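Local coordinates for CDP-4-keto-6-deoxy-D-glucose-3-dehydrase (Yersinia pseudotuberculosis, PDB 3BB8), which probably catalyses the pyridoxal-phosphate-dependent C-3 dehydration of CDP-4-keto-6-deoxy-D-glucose in the biosynthesis of lipopolysaccharide sugars, at residues S32-S37 / H419-Y424; E68-E73 / Q302-E307; D322-C327 / F345-T350. The protein carries 1 engineered substitution. All blocks are in the same frame, centred on the assembly; numbering follows the deposited sequence.

Interaction 1. Residues S32-S37 / H419-Y424; sequences SVVPPS and HDHLDY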
ATOM      1  N   SER A  32      27.610  22.964  -0.609  1.00 68.02           N
ATOM      2  CA  SER A  32      27.086  21.665  -0.191  1.00 64.68           C
ATOM      3  C   SER A  32      25.891  21.880   0.728  1.00 62.56           C
ATOM      4  O   SER A  32      25.832  22.872   1.454  1.00 61.93           O
ATOM      5  CB  SER A  32      28.153  20.871   0.570  1.00 64.39           C
ATOM      6  OG  SER A  32      29.273  20.585  -0.247  1.00 65.67           O
ATOM      7  N   VAL A  33      24.941  20.953   0.703  1.00 59.40           N
ATOM      8  CA  VAL A  33      23.772  21.066   1.567  1.00 55.23           C
ATOM      9  C   VAL A  33      23.896  20.138   2.766  1.00 51.68           C
ATOM     10  O   VAL A  33      24.684  19.192   2.756  1.00 51.50           O
ATOM     11  CB  VAL A  33      22.478  20.706   0.822  1.00 55.20           C
ATOM     12  CG1 VAL A  33      22.201  21.727  -0.260  1.00 55.35           C
ATOM     13  CG2 VAL A  33      22.595  19.311   0.228  1.00 55.51           C
ATOM     14  N   VAL A  34      23.133  20.429   3.810  1.00 48.37           N
ATOM     15  CA  VAL A  34      23.117  19.594   5.005  1.00 45.30           C
ATOM     16  C   VAL A  34      21.646  19.264   5.251  1.00 44.34           C
ATOM     17  O   VAL A  34      20.980  19.900   6.072  1.00 44.02           O
ATOM     18  CB  VAL A  34      23.685  20.324   6.228  1.00 44.75           C
ATOM     19  CG1 VAL A  34      23.736  19.381   7.415  1.00 42.36           C
ATOM     20  CG2 VAL A  34      25.075  20.865   5.912  1.00 46.20           C
ATOM     21  N   PRO A  35      21.112  18.273   4.515  1.00 42.63           N
ATOM     22  CA  PRO A  35      19.711  17.872   4.662  1.00 40.11           C
ATOM     23  C   PRO A  35      19.411  17.265   6.025  1.00 38.04           C
ATOM     24  O   PRO A  35      20.303  16.753   6.699  1.00 37.75           O
ATOM     25  CB  PRO A  35      19.512  16.886   3.513  1.00 40.66           C
ATOM     26  CG  PRO A  35      20.853  16.272   3.362  1.00 42.36           C
ATOM     27  CD  PRO A  35      21.785  17.456   3.489  1.00 41.63           C
ATOM     28  N   PRO A  36      18.145  17.330   6.457  1.00 37.38           N
ATOM     29  CA  PRO A  36      17.759  16.774   7.756  1.00 37.35           C
ATOM     30  C   PRO A  36      17.705  15.248   7.729  1.00 36.78           C
ATOM     31  O   PRO A  36      17.704  14.594   8.772  1.00 35.39           O
ATOM     32  CB  PRO A  36      16.394  17.413   8.011  1.00 37.07           C
ATOM     33  CG  PRO A  36      15.828  17.515   6.635  1.00 38.26           C
ATOM     34  CD  PRO A  36      16.998  17.977   5.792  1.00 37.31           C
ATOM     35  N   SER A  37      17.667  14.680   6.531  1.00 35.16           N
ATOM     36  CA  SER A  37      17.629  13.232   6.402  1.00 36.26           C
ATOM     37  C   SER A  37      17.982  12.833   4.983  1.00 36.98           C
ATOM     38  O   SER A  37      18.152  13.687   4.112  1.00 37.57           O
ATOM     39  CB  SER A  37      16.237  12.702   6.757  1.00 35.52           C
ATOM     40  OG  SER A  37      15.265  13.185   5.849  1.00 34.09           O
ATOM     41  N   HIS A 419      31.553  15.224  10.080  1.00 55.10           N
ATOM     42  CA  HIS A 419      31.825  16.248  11.081  1.00 54.87           C
ATOM     43  C   HIS A 419      31.975  17.616  10.425  1.00 53.91           C
ATOM     44  O   HIS A 419      31.690  18.639  11.041  1.00 54.27           O
ATOM     45  CB  HIS A 419      33.091  15.901  11.865  1.00 54.73           C
ATOM     46  CG  HIS A 419      32.856  14.949  12.992  1.00 55.25           C
ATOM     47  ND1 HIS A 419      31.902  13.956  12.941  1.00 55.98           N
ATOM     48  CD2 HIS A 419      33.456  14.832  14.202  1.00 55.72           C
ATOM     49  CE1 HIS A 419      31.923  13.271  14.071  1.00 56.37           C
ATOM     50  NE2 HIS A 419      32.858  13.782  14.853  1.00 54.52           N
ATOM     51  N   ASP A 420      32.420  17.640   9.174  1.00 52.83           N
ATOM     52  CA  ASP A 420      32.569  18.908   8.481  1.00 52.82           C
ATOM     53  C   ASP A 420      31.198  19.495   8.192  1.00 52.30           C
ATOM     54  O   ASP A 420      31.031  20.718   8.146  1.00 51.84           O
ATOM     55  CB  ASP A 420      33.359  18.729   7.188  1.00 55.27           C
ATOM     56  CG  ASP A 420      34.851  18.628   7.437  1.00 57.94           C
ATOM     57  OD1 ASP A 420      35.290  17.650   8.077  1.00 59.98           O
ATOM     58  OD2 ASP A 420      35.585  19.539   7.003  1.00 60.79           O
ATOM     59  N   HIS A 421      30.221  18.611   7.996  1.00 50.43           N
ATOM     60  CA  HIS A 421      28.844  19.011   7.745  1.00 46.47           C
ATOM     61  C   HIS A 421      28.319  19.655   9.022  1.00 44.05           C
ATOM     62  O   HIS A 421      27.838  20.788   9.013  1.00 43.19           O
ATOM     63  CB  HIS A 421      27.978  17.784   7.420  1.00 47.26           C
ATOM     64  CG  HIS A 421      28.131  17.277   6.020  1.00 45.68           C
ATOM     65  ND1 HIS A 421      27.646  17.958   4.924  1.00 47.63           N
ATOM     66  CD2 HIS A 421      28.714  16.155   5.536  1.00 45.62           C
ATOM     67  CE1 HIS A 421      27.920  17.278   3.825  1.00 45.86           C
ATOM     68  NE2 HIS A 421      28.570  16.180   4.168  1.00 47.19           N
ATOM     69  N   LEU A 422      28.427  18.918  10.121  1.00 41.91           N
ATOM     70  CA  LEU A 422      27.947  19.381  11.409  1.00 42.61           C
ATOM     71  C   LEU A 422      28.642  20.638  11.912  1.00 45.68           C
ATOM     72  O   LEU A 422      27.982  21.561  12.404  1.00 46.42           O
ATOM     73  CB  LEU A 422      28.073  18.264  12.443  1.00 41.76           C
ATOM     74  CG  LEU A 422      27.297  16.980  12.121  1.00 43.37           C
ATOM     75  CD1 LEU A 422      27.433  16.002  13.280  1.00 44.01           C
ATOM     76  CD2 LEU A 422      25.830  17.304  11.873  1.00 42.62           C
ATOM     77  N   ASP A 423      29.968  20.676  11.807  1.00 45.03           N
ATOM     78  CA  ASP A 423      30.719  21.841  12.252  1.00 45.43           C
ATOM     79  C   ASP A 423      30.206  23.068  11.508  1.00 44.62           C
ATOM     80  O   ASP A 423      30.061  24.142  12.094  1.00 42.62           O
ATOM     81  CB  ASP A 423      32.219  21.644  11.987  1.00 44.70           C
ATOM     82  CG  ASP A 423      32.883  20.761  13.028  1.00 46.84           C
ATOM     83  OD1 ASP A 423      33.927  20.151  12.715  1.00 46.77           O
ATOM     84  OD2 ASP A 423      32.370  20.687  14.169  1.00 47.94           O
ATOM     85  N   TYR A 424      29.922  22.898  10.220  1.00 43.44           N
ATOM     86  CA  TYR A 424      29.421  23.998   9.412  1.00 43.99           C
ATOM     87  C   TYR A 424      28.074  24.474   9.946  1.00 45.65           C
ATOM     88  O   TYR A 424      27.822  25.677  10.027  1.00 46.52           O
ATOM     89  CB  TYR A 424      29.260  23.574   7.954  1.00 43.46           C
ATOM     90  CG  TYR A 424      28.538  24.609   7.122  1.00 43.61           C
ATOM     91  CD1 TYR A 424      29.167  25.797   6.749  1.00 43.84           C
ATOM     92  CD2 TYR A 424      27.206  24.428   6.756  1.00 43.95           C
ATOM     93  CE1 TYR A 424      28.485  26.780   6.032  1.00 43.73           C
ATOM     94  CE2 TYR A 424      26.515  25.404   6.041  1.00 43.21           C
ATOM     95  CZ  TYR A 424      27.161  26.574   5.684  1.00 43.75           C
ATOM     96  OH  TYR A 424      26.487  27.536   4.976  1.00 45.76           O
TER
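His421, in the first turn of the C-terminal helix 419-432, meets Val33 and Val34 of an extended N-terminal loop, so the contact lays this loop, between helices 17-21 and 43-55, against the last helix of this aspartate aminotransferase fold. The imidazole runs alongside the isopropyl group of Val34, the two side chains sliding past each other in opposite directions. Val34 CG2 comes to the edge of the ring, near its plane, 4.0 Å from ND1. The carbonyl of Val33 approaches the same ring obliquely, and the 3.9 Å between Val33 O and His421 ND1 makes it a plain contact rather than a hydrogen bond. Beyond the segments, Phe27 meets the imidazole with its plane turned by about 60°. One turn further along the helix, Tyr424 extends its ring toward the loop, with CG anti to the backbone N (chi1 171°), while its hydroxyl is hydrogen-bonded to Ala369 O. Backbone hydrogen bonds of Val34 with Lys370 and Gly372 fix the valine beside that same stretch of chain. Its CG2, anti to the carbonyl carbon, is the branch that reaches both rings: besides touching His421, it lies 4.2 Å from Tyr424 CD2, approaching that ring obliquely.

Interaction 2. Residues E68-E73 / Q302-E307; sequences EKKLGE and QLERIE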
ATOM      1  N   GLU A  68      12.562 -10.370   6.060  1.00 41.15           N
ATOM      2  CA  GLU A  68      11.724 -10.532   7.243  1.00 43.52           C
ATOM      3  C   GLU A  68      12.451 -11.329   8.304  1.00 44.68           C
ATOM      4  O   GLU A  68      12.263 -11.110   9.508  1.00 43.20           O
ATOM      5  CB  GLU A  68      10.399 -11.213   6.888  1.00 44.24           C
ATOM      6  CG  GLU A  68       9.542 -10.418   5.906  1.00 46.51           C
ATOM      7  CD  GLU A  68       8.213 -11.095   5.595  1.00 47.37           C
ATOM      8  OE1 GLU A  68       8.188 -12.340   5.465  1.00 47.29           O
ATOM      9  OE2 GLU A  68       7.198 -10.379   5.464  1.00 46.23           O
ATOM     10  N   LYS A  69      13.296 -12.249   7.845  1.00 46.94           N
ATOM     11  CA  LYS A  69      14.068 -13.092   8.747  1.00 48.41           C
ATOM     12  C   LYS A  69      15.153 -12.293   9.453  1.00 45.76           C
ATOM     13  O   LYS A  69      15.230 -12.294  10.677  1.00 45.06           O
ATOM     14  CB  LYS A  69      14.714 -14.245   7.975  1.00 52.30           C
ATOM     15  CG  LYS A  69      15.490 -15.227   8.849  1.00 55.24           C
ATOM     16  CD  LYS A  69      16.274 -16.213   7.990  1.00 59.25           C
ATOM     17  CE  LYS A  69      17.015 -17.245   8.830  1.00 59.95           C
ATOM     18  NZ  LYS A  69      17.869 -18.105   7.966  1.00 61.65           N
ATOM     19  N   LYS A  70      15.987 -11.603   8.684  1.00 45.78           N
ATOM     20  CA  LYS A  70      17.068 -10.833   9.290  1.00 47.91           C
ATOM     21  C   LYS A  70      16.574  -9.697  10.188  1.00 47.00           C
ATOM     22  O   LYS A  70      17.224  -9.367  11.179  1.00 47.61           O
ATOM     23  CB  LYS A  70      18.009 -10.271   8.217  1.00 49.24           C
ATOM     24  CG  LYS A  70      19.368  -9.859   8.796  1.00 55.08           C
ATOM     25  CD  LYS A  70      20.245  -9.094   7.805  1.00 57.56           C
ATOM     26  CE  LYS A  70      20.726  -9.962   6.654  1.00 59.47           C
ATOM     27  NZ  LYS A  70      21.540  -9.171   5.680  1.00 59.29           N
ATOM     28  N   LEU A  71      15.434  -9.095   9.849  1.00 46.22           N
ATOM     29  CA  LEU A  71      14.903  -8.010  10.667  1.00 44.16           C
ATOM     30  C   LEU A  71      14.403  -8.598  11.974  1.00 43.29           C
ATOM     31  O   LEU A  71      14.600  -8.019  13.044  1.00 40.85           O
ATOM     32  CB  LEU A  71      13.757  -7.273   9.954  1.00 41.72           C
ATOM     33  CG  LEU A  71      13.145  -6.106  10.750  1.00 42.39           C
ATOM     34  CD1 LEU A  71      14.216  -5.038  11.002  1.00 41.62           C
ATOM     35  CD2 LEU A  71      11.954  -5.505   9.996  1.00 39.25           C
ATOM     36  N   GLY A  72      13.749  -9.752  11.884  1.00 43.87           N
ATOM     37  CA  GLY A  72      13.253 -10.401  13.085  1.00 44.79           C
ATOM     38  C   GLY A  72      14.411 -10.702  14.024  1.00 45.78           C
ATOM     39  O   GLY A  72      14.276 -10.627  15.252  1.00 44.59           O
ATOM     40  N   GLU A  73      15.556 -11.044  13.442  1.00 46.45           N
ATOM     41  CA  GLU A  73      16.751 -11.348  14.222  1.00 50.43           C
ATOM     42  C   GLU A  73      17.263 -10.064  14.868  1.00 50.59           C
ATOM     43  O   GLU A  73      17.488 -10.018  16.079  1.00 51.26           O
ATOM     44  CB  GLU A  73      17.828 -11.973  13.321  1.00 51.17           C
ATOM     45  CG  GLU A  73      17.332 -13.228  12.599  1.00 55.94           C
ATOM     46  CD  GLU A  73      18.345 -13.831  11.637  1.00 57.31           C
ATOM     47  OE1 GLU A  73      18.903 -13.092  10.794  1.00 58.84           O
ATOM     48  OE2 GLU A  73      18.570 -15.056  11.716  1.00 58.86           O
ATOM     49  N   GLN A 302      20.418  -2.997   2.901  1.00 44.85           N
ATOM     50  CA  GLN A 302      20.417  -1.978   3.947  1.00 44.70           C
ATOM     51  C   GLN A 302      20.594  -2.591   5.336  1.00 45.30           C
ATOM     52  O   GLN A 302      21.258  -2.016   6.197  1.00 44.22           O
ATOM     53  CB  GLN A 302      19.096  -1.188   3.923  1.00 44.50           C
ATOM     54  CG  GLN A 302      18.881  -0.260   2.729  1.00 43.12           C
ATOM     55  CD  GLN A 302      19.644   1.055   2.849  1.00 44.46           C
ATOM     56  OE1 GLN A 302      20.831   1.135   2.531  1.00 42.74           O
ATOM     57  NE2 GLN A 302      18.959   2.091   3.318  1.00 41.19           N
ATOM     58  N   LEU A 303      19.995  -3.755   5.561  1.00 47.01           N
ATOM     59  CA  LEU A 303      20.092  -4.408   6.863  1.00 50.44           C
ATOM     60  C   LEU A 303      21.526  -4.678   7.317  1.00 52.67           C
ATOM     61  O   LEU A 303      21.793  -4.814   8.510  1.00 53.07           O
ATOM     62  CB  LEU A 303      19.299  -5.718   6.865  1.00 50.06           C
ATOM     63  CG  LEU A 303      17.811  -5.600   7.208  1.00 50.75           C
ATOM     64  CD1 LEU A 303      17.154  -6.972   7.118  1.00 52.19           C
ATOM     65  CD2 LEU A 303      17.650  -5.037   8.613  1.00 47.23           C
ATOM     66  N   GLU A 304      22.452  -4.765   6.375  1.00 53.99           N
ATOM     67  CA  GLU A 304      23.829  -5.011   6.757  1.00 58.70           C
ATOM     68  C   GLU A 304      24.393  -3.766   7.448  1.00 58.99           C
ATOM     69  O   GLU A 304      25.100  -3.862   8.454  1.00 58.67           O
ATOM     70  CB  GLU A 304      24.670  -5.349   5.520  1.00 61.85           C
ATOM     71  CG  GLU A 304      24.214  -6.603   4.775  1.00 66.93           C
ATOM     72  CD  GLU A 304      25.062  -6.896   3.543  1.00 69.31           C
ATOM     73  OE1 GLU A 304      26.296  -7.048   3.691  1.00 70.96           O
ATOM     74  OE2 GLU A 304      24.498  -6.977   2.428  1.00 70.09           O
ATOM     75  N   ARG A 305      24.033  -2.600   6.917  1.00 58.37           N
ATOM     76  CA  ARG A 305      24.517  -1.316   7.416  1.00 57.72           C
ATOM     77  C   ARG A 305      23.754  -0.715   8.596  1.00 56.79           C
ATOM     78  O   ARG A 305      24.128   0.344   9.090  1.00 57.47           O
ATOM     79  CB  ARG A 305      24.534  -0.320   6.250  1.00 57.42           C
ATOM     80  CG  ARG A 305      25.030  -0.974   4.967  1.00 60.05           C
ATOM     81  CD  ARG A 305      24.810  -0.149   3.709  1.00 61.44           C
ATOM     82  NE  ARG A 305      25.837   0.868   3.517  1.00 63.73           N
ATOM     83  CZ  ARG A 305      26.223   1.321   2.326  1.00 63.94           C
ATOM     84  NH1 ARG A 305      25.672   0.840   1.215  1.00 62.28           N
ATOM     85  NH2 ARG A 305      27.154   2.264   2.244  1.00 63.72           N
ATOM     86  N   ILE A 306      22.708  -1.385   9.069  1.00 55.34           N
ATOM     87  CA  ILE A 306      21.917  -0.838  10.166  1.00 53.64           C
ATOM     88  C   ILE A 306      22.693  -0.581  11.458  1.00 54.47           C
ATOM     89  O   ILE A 306      22.516   0.461  12.093  1.00 52.79           O
ATOM     90  CB  ILE A 306      20.694  -1.734  10.481  1.00 52.43           C
ATOM     91  CG1 ILE A 306      19.857  -1.106  11.600  1.00 50.33           C
ATOM     92  CG2 ILE A 306      21.147  -3.119  10.891  1.00 52.60           C
ATOM     93  CD1 ILE A 306      19.275   0.246  11.248  1.00 49.47           C
ATOM     94  N   GLU A 307      23.548  -1.520  11.858  1.00 55.30           N
ATOM     95  CA  GLU A 307      24.313  -1.339  13.090  1.00 55.72           C
ATOM     96  C   GLU A 307      25.255  -0.150  12.960  1.00 54.07           C
ATOM     97  O   GLU A 307      25.438   0.616  13.901  1.00 52.95           O
ATOM     98  CB  GLU A 307      25.086  -2.615  13.426  1.00 57.55           C
ATOM     99  CG  GLU A 307      24.169  -3.759  13.837  1.00 62.59           C
ATOM    100  CD  GLU A 307      24.922  -5.006  14.258  1.00 64.98           C
ATOM    101  OE1 GLU A 307      25.593  -5.618  13.399  1.00 65.62           O
ATOM    102  OE2 GLU A 307      24.839  -5.372  15.454  1.00 65.70           O
TER
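Leu303 projects from helix 302-307 against Lys70 and Leu71 on helix 68-73, and its two methyl groups divide the work. CD1 nestles under the root of the lysine, 3.6 Å from Lys70 CB, and also lies 3.9 Å from the backbone N of Leu71. CD2 turns to Leu71 CD1 at 4.2 Å, where the two leucine side chains cross at about a right angle. Lys70 passes over Leu303 in the opposite direction, with its CD 3.6 Å from Leu303 CB, so it is the aliphatic part of the lysine that packs. In this fold-type I, aspartate aminotransferase-like enzyme, the contact joins helix 62-75 to the long helix 293-323. The local axes run nearly parallel, 14° apart, and come no closer than 10.8 Å. Leu71 also rests on Val80 of strand 79-83, and its side chain is about 13 Å from the bound pyridoxal phosphate. The lysine chain bends at its third torsion (chi3 -68°), which carries the ammonium to Glu304, where NZ touches the methylene CG at 3.8 Å. Lys70 NZ and Glu304 OE2 stay 4.9 Å apart, too far for a salt bridge, though the opposite charges may attract weakly.

Interaction 3. Residues D322-C327 / F345-T350; sequences DALQSC and FGFPIT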
ATOM      1  N   ASP A 322      26.960  18.672  21.709  1.00 44.64           N
ATOM      2  CA  ASP A 322      28.065  19.193  22.503  1.00 45.46           C
ATOM      3  C   ASP A 322      28.450  20.551  21.934  1.00 43.31           C
ATOM      4  O   ASP A 322      28.536  21.541  22.655  1.00 43.78           O
ATOM      5  CB  ASP A 322      29.264  18.248  22.432  1.00 48.79           C
ATOM      6  CG  ASP A 322      30.465  18.779  23.187  1.00 51.96           C
ATOM      7  OD1 ASP A 322      30.396  18.860  24.435  1.00 52.52           O
ATOM      8  OD2 ASP A 322      31.471  19.128  22.528  1.00 52.89           O
ATOM      9  N   ALA A 323      28.672  20.579  20.628  1.00 40.67           N
ATOM     10  CA  ALA A 323      29.036  21.798  19.935  1.00 41.81           C
ATOM     11  C   ALA A 323      27.981  22.904  20.079  1.00 44.29           C
ATOM     12  O   ALA A 323      28.321  24.074  20.268  1.00 46.63           O
ATOM     13  CB  ALA A 323      29.265  21.493  18.473  1.00 37.81           C
ATOM     14  N   LEU A 324      26.709  22.530  19.987  1.00 45.44           N
ATOM     15  CA  LEU A 324      25.598  23.479  20.081  1.00 45.55           C
ATOM     16  C   LEU A 324      25.292  23.940  21.504  1.00 46.55           C
ATOM     17  O   LEU A 324      24.381  24.738  21.727  1.00 46.50           O
ATOM     18  CB  LEU A 324      24.340  22.854  19.473  1.00 44.90           C
ATOM     19  CG  LEU A 324      23.734  23.474  18.215  1.00 44.15           C
ATOM     20  CD1 LEU A 324      24.810  23.956  17.278  1.00 43.12           C
ATOM     21  CD2 LEU A 324      22.843  22.432  17.540  1.00 44.66           C
ATOM     22  N   GLN A 325      26.045  23.444  22.474  1.00 46.48           N
ATOM     23  CA  GLN A 325      25.793  23.841  23.848  1.00 47.45           C
ATOM     24  C   GLN A 325      26.094  25.333  24.024  1.00 47.15           C
ATOM     25  O   GLN A 325      25.702  25.947  25.014  1.00 46.56           O
ATOM     26  CB  GLN A 325      26.664  23.025  24.795  1.00 48.92           C
ATOM     27  CG  GLN A 325      26.082  22.925  26.189  1.00 52.68           C
ATOM     28  CD  GLN A 325      25.091  21.791  26.308  1.00 53.08           C
ATOM     29  OE1 GLN A 325      24.350  21.700  27.283  1.00 55.00           O
ATOM     30  NE2 GLN A 325      25.085  20.904  25.320  1.00 54.11           N
ATOM     31  N   SER A 326      26.789  25.910  23.050  1.00 46.31           N
ATOM     32  CA  SER A 326      27.157  27.316  23.092  1.00 46.78           C
ATOM     33  C   SER A 326      25.969  28.246  22.878  1.00 47.84           C
ATOM     34  O   SER A 326      26.063  29.450  23.128  1.00 48.43           O
ATOM     35  CB  SER A 326      28.210  27.601  22.031  1.00 46.77           C
ATOM     36  OG  SER A 326      27.704  27.319  20.742  1.00 48.76           O
ATOM     37  N   CYS A 327      24.854  27.691  22.413  1.00 46.20           N
ATOM     38  CA  CYS A 327      23.661  28.485  22.168  1.00 44.18           C
ATOM     39  C   CYS A 327      22.571  28.209  23.198  1.00 42.24           C
ATOM     40  O   CYS A 327      21.464  28.714  23.080  1.00 41.64           O
ATOM     41  CB  CYS A 327      23.128  28.191  20.773  1.00 45.17           C
ATOM     42  SG  CYS A 327      24.352  28.381  19.478  1.00 48.91           S
ATOM     43  N   PHE A 345      16.698   9.840  15.042  1.00 38.32           N
ATOM     44  CA  PHE A 345      16.196   9.947  13.676  1.00 37.91           C
ATOM     45  C   PHE A 345      16.590  11.322  13.165  1.00 36.49           C
ATOM     46  O   PHE A 345      16.987  11.491  12.007  1.00 34.83           O
ATOM     47  CB  PHE A 345      14.667   9.793  13.678  1.00 39.57           C
ATOM     48  CG  PHE A 345      14.019  10.042  12.340  1.00 40.97           C
ATOM     49  CD1 PHE A 345      13.585  11.313  11.985  1.00 43.15           C
ATOM     50  CD2 PHE A 345      13.836   9.000  11.437  1.00 43.58           C
ATOM     51  CE1 PHE A 345      12.975  11.544  10.752  1.00 42.48           C
ATOM     52  CE2 PHE A 345      13.229   9.222  10.201  1.00 43.94           C
ATOM     53  CZ  PHE A 345      12.797  10.496   9.860  1.00 43.39           C
ATOM     54  N   GLY A 346      16.468  12.300  14.056  1.00 35.68           N
ATOM     55  CA  GLY A 346      16.814  13.674  13.738  1.00 36.56           C
ATOM     56  C   GLY A 346      17.203  14.383  15.018  1.00 35.22           C
ATOM     57  O   GLY A 346      17.137  13.792  16.098  1.00 35.45           O
ATOM     58  N   PHE A 347      17.593  15.648  14.905  1.00 36.68           N
ATOM     59  CA  PHE A 347      18.013  16.452  16.060  1.00 35.13           C
ATOM     60  C   PHE A 347      16.978  17.551  16.338  1.00 33.60           C
ATOM     61  O   PHE A 347      16.987  18.589  15.683  1.00 34.32           O
ATOM     62  CB  PHE A 347      19.371  17.086  15.755  1.00 37.20           C
ATOM     63  CG  PHE A 347      20.075  17.639  16.961  1.00 39.75           C
ATOM     64  CD1 PHE A 347      20.775  16.796  17.821  1.00 39.91           C
ATOM     65  CD2 PHE A 347      20.059  19.006  17.222  1.00 39.28           C
ATOM     66  CE1 PHE A 347      21.458  17.305  18.924  1.00 42.89           C
ATOM     67  CE2 PHE A 347      20.735  19.532  18.322  1.00 40.26           C
ATOM     68  CZ  PHE A 347      21.439  18.682  19.175  1.00 42.91           C
ATOM     69  N   PRO A 348      16.078  17.334  17.311  1.00 32.17           N
ATOM     70  CA  PRO A 348      15.037  18.311  17.664  1.00 34.17           C
ATOM     71  C   PRO A 348      15.508  19.486  18.537  1.00 35.57           C
ATOM     72  O   PRO A 348      16.147  19.297  19.576  1.00 34.47           O
ATOM     73  CB  PRO A 348      13.996  17.454  18.374  1.00 31.68           C
ATOM     74  CG  PRO A 348      14.863  16.478  19.130  1.00 29.99           C
ATOM     75  CD  PRO A 348      15.910  16.091  18.090  1.00 31.47           C
ATOM     76  N   ILE A 349      15.152  20.694  18.112  1.00 36.76           N
ATOM     77  CA  ILE A 349      15.531  21.915  18.813  1.00 38.33           C
ATOM     78  C   ILE A 349      14.344  22.854  18.997  1.00 38.63           C
ATOM     79  O   ILE A 349      13.613  23.132  18.046  1.00 40.20           O
ATOM     80  CB  ILE A 349      16.613  22.682  18.021  1.00 37.70           C
ATOM     81  CG1 ILE A 349      17.865  21.814  17.884  1.00 36.95           C
ATOM     82  CG2 ILE A 349      16.934  24.007  18.714  1.00 38.80           C
ATOM     83  CD1 ILE A 349      18.855  22.345  16.881  1.00 38.25           C
ATOM     84  N   THR A 350      14.160  23.340  20.221  1.00 39.16           N
ATOM     85  CA  THR A 350      13.097  24.294  20.514  1.00 39.25           C
ATOM     86  C   THR A 350      13.661  25.691  20.751  1.00 40.15           C
ATOM     87  O   THR A 350      14.401  25.918  21.708  1.00 40.19           O
ATOM     88  CB  THR A 350      12.278  23.866  21.745  1.00 38.27           C
ATOM     89  OG1 THR A 350      11.597  22.636  21.466  1.00 39.21           O
ATOM     90  CG2 THR A 350      11.258  24.934  22.105  1.00 36.09           C
TER
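Leu324 enters a buried apolar contact with Phe347 and Ile349, joining the C-terminal end region of the long helix 293-323 to the middle strand of a small three-stranded antiparallel sheet in the aspartate aminotransferase fold. From Leu324 CA, the bond to CB already heads toward strand 347-350. The first torsion then sets CG in a nearly eclipsed position (chi1 -115°), and the side chain forks there. Its CD2 branch makes both contacts with the strand. This methyl lies 3.7 Å from Phe347 CE2, approaching the ring obliquely as the two side chains slide past each other in opposite directions. The same CD2 is 4.0 Å from Ile349 CD1, where leucine and isoleucine cross at about a right angle. Phe347 and Ile349, two residues apart on the strand, thus share one face of the sheet and receive the methyl together. Helix 419-432 adds Val426 and Phe429 to the surroundings of Leu324, and Phe317 meets the Phe347 ring with planes about 55° apart. With CG anti to the backbone N (chi1 -165°), the phenylalanine ring is carried to where the tip of its strand neighbour lies at its edge: Ile349 CD1 is in the ring plane, 3.6 Å from Phe347 CD2.

In the fold
From the N terminus, the loop at 32-37 opens interaction 1, which closes only when the chain reaches helix 419-432, so the other two contacts are nested inside this span. Interaction 2 opens on helix 62-75 and closes on helix 293-323, after most of the large mixed sheet has been built. Interaction 3 then follows in series: from the end of that helix the chain runs through strands 331-332 and 340-341 and closes the contact on strand 347-351. Helix 293-323 therefore links interactions 2 and 3, whose centres are about 29 Å apart. Interactions 1 and 3 lie closer, about 13 Å between centres, and helix 419-432 reaches both neighbourhoods.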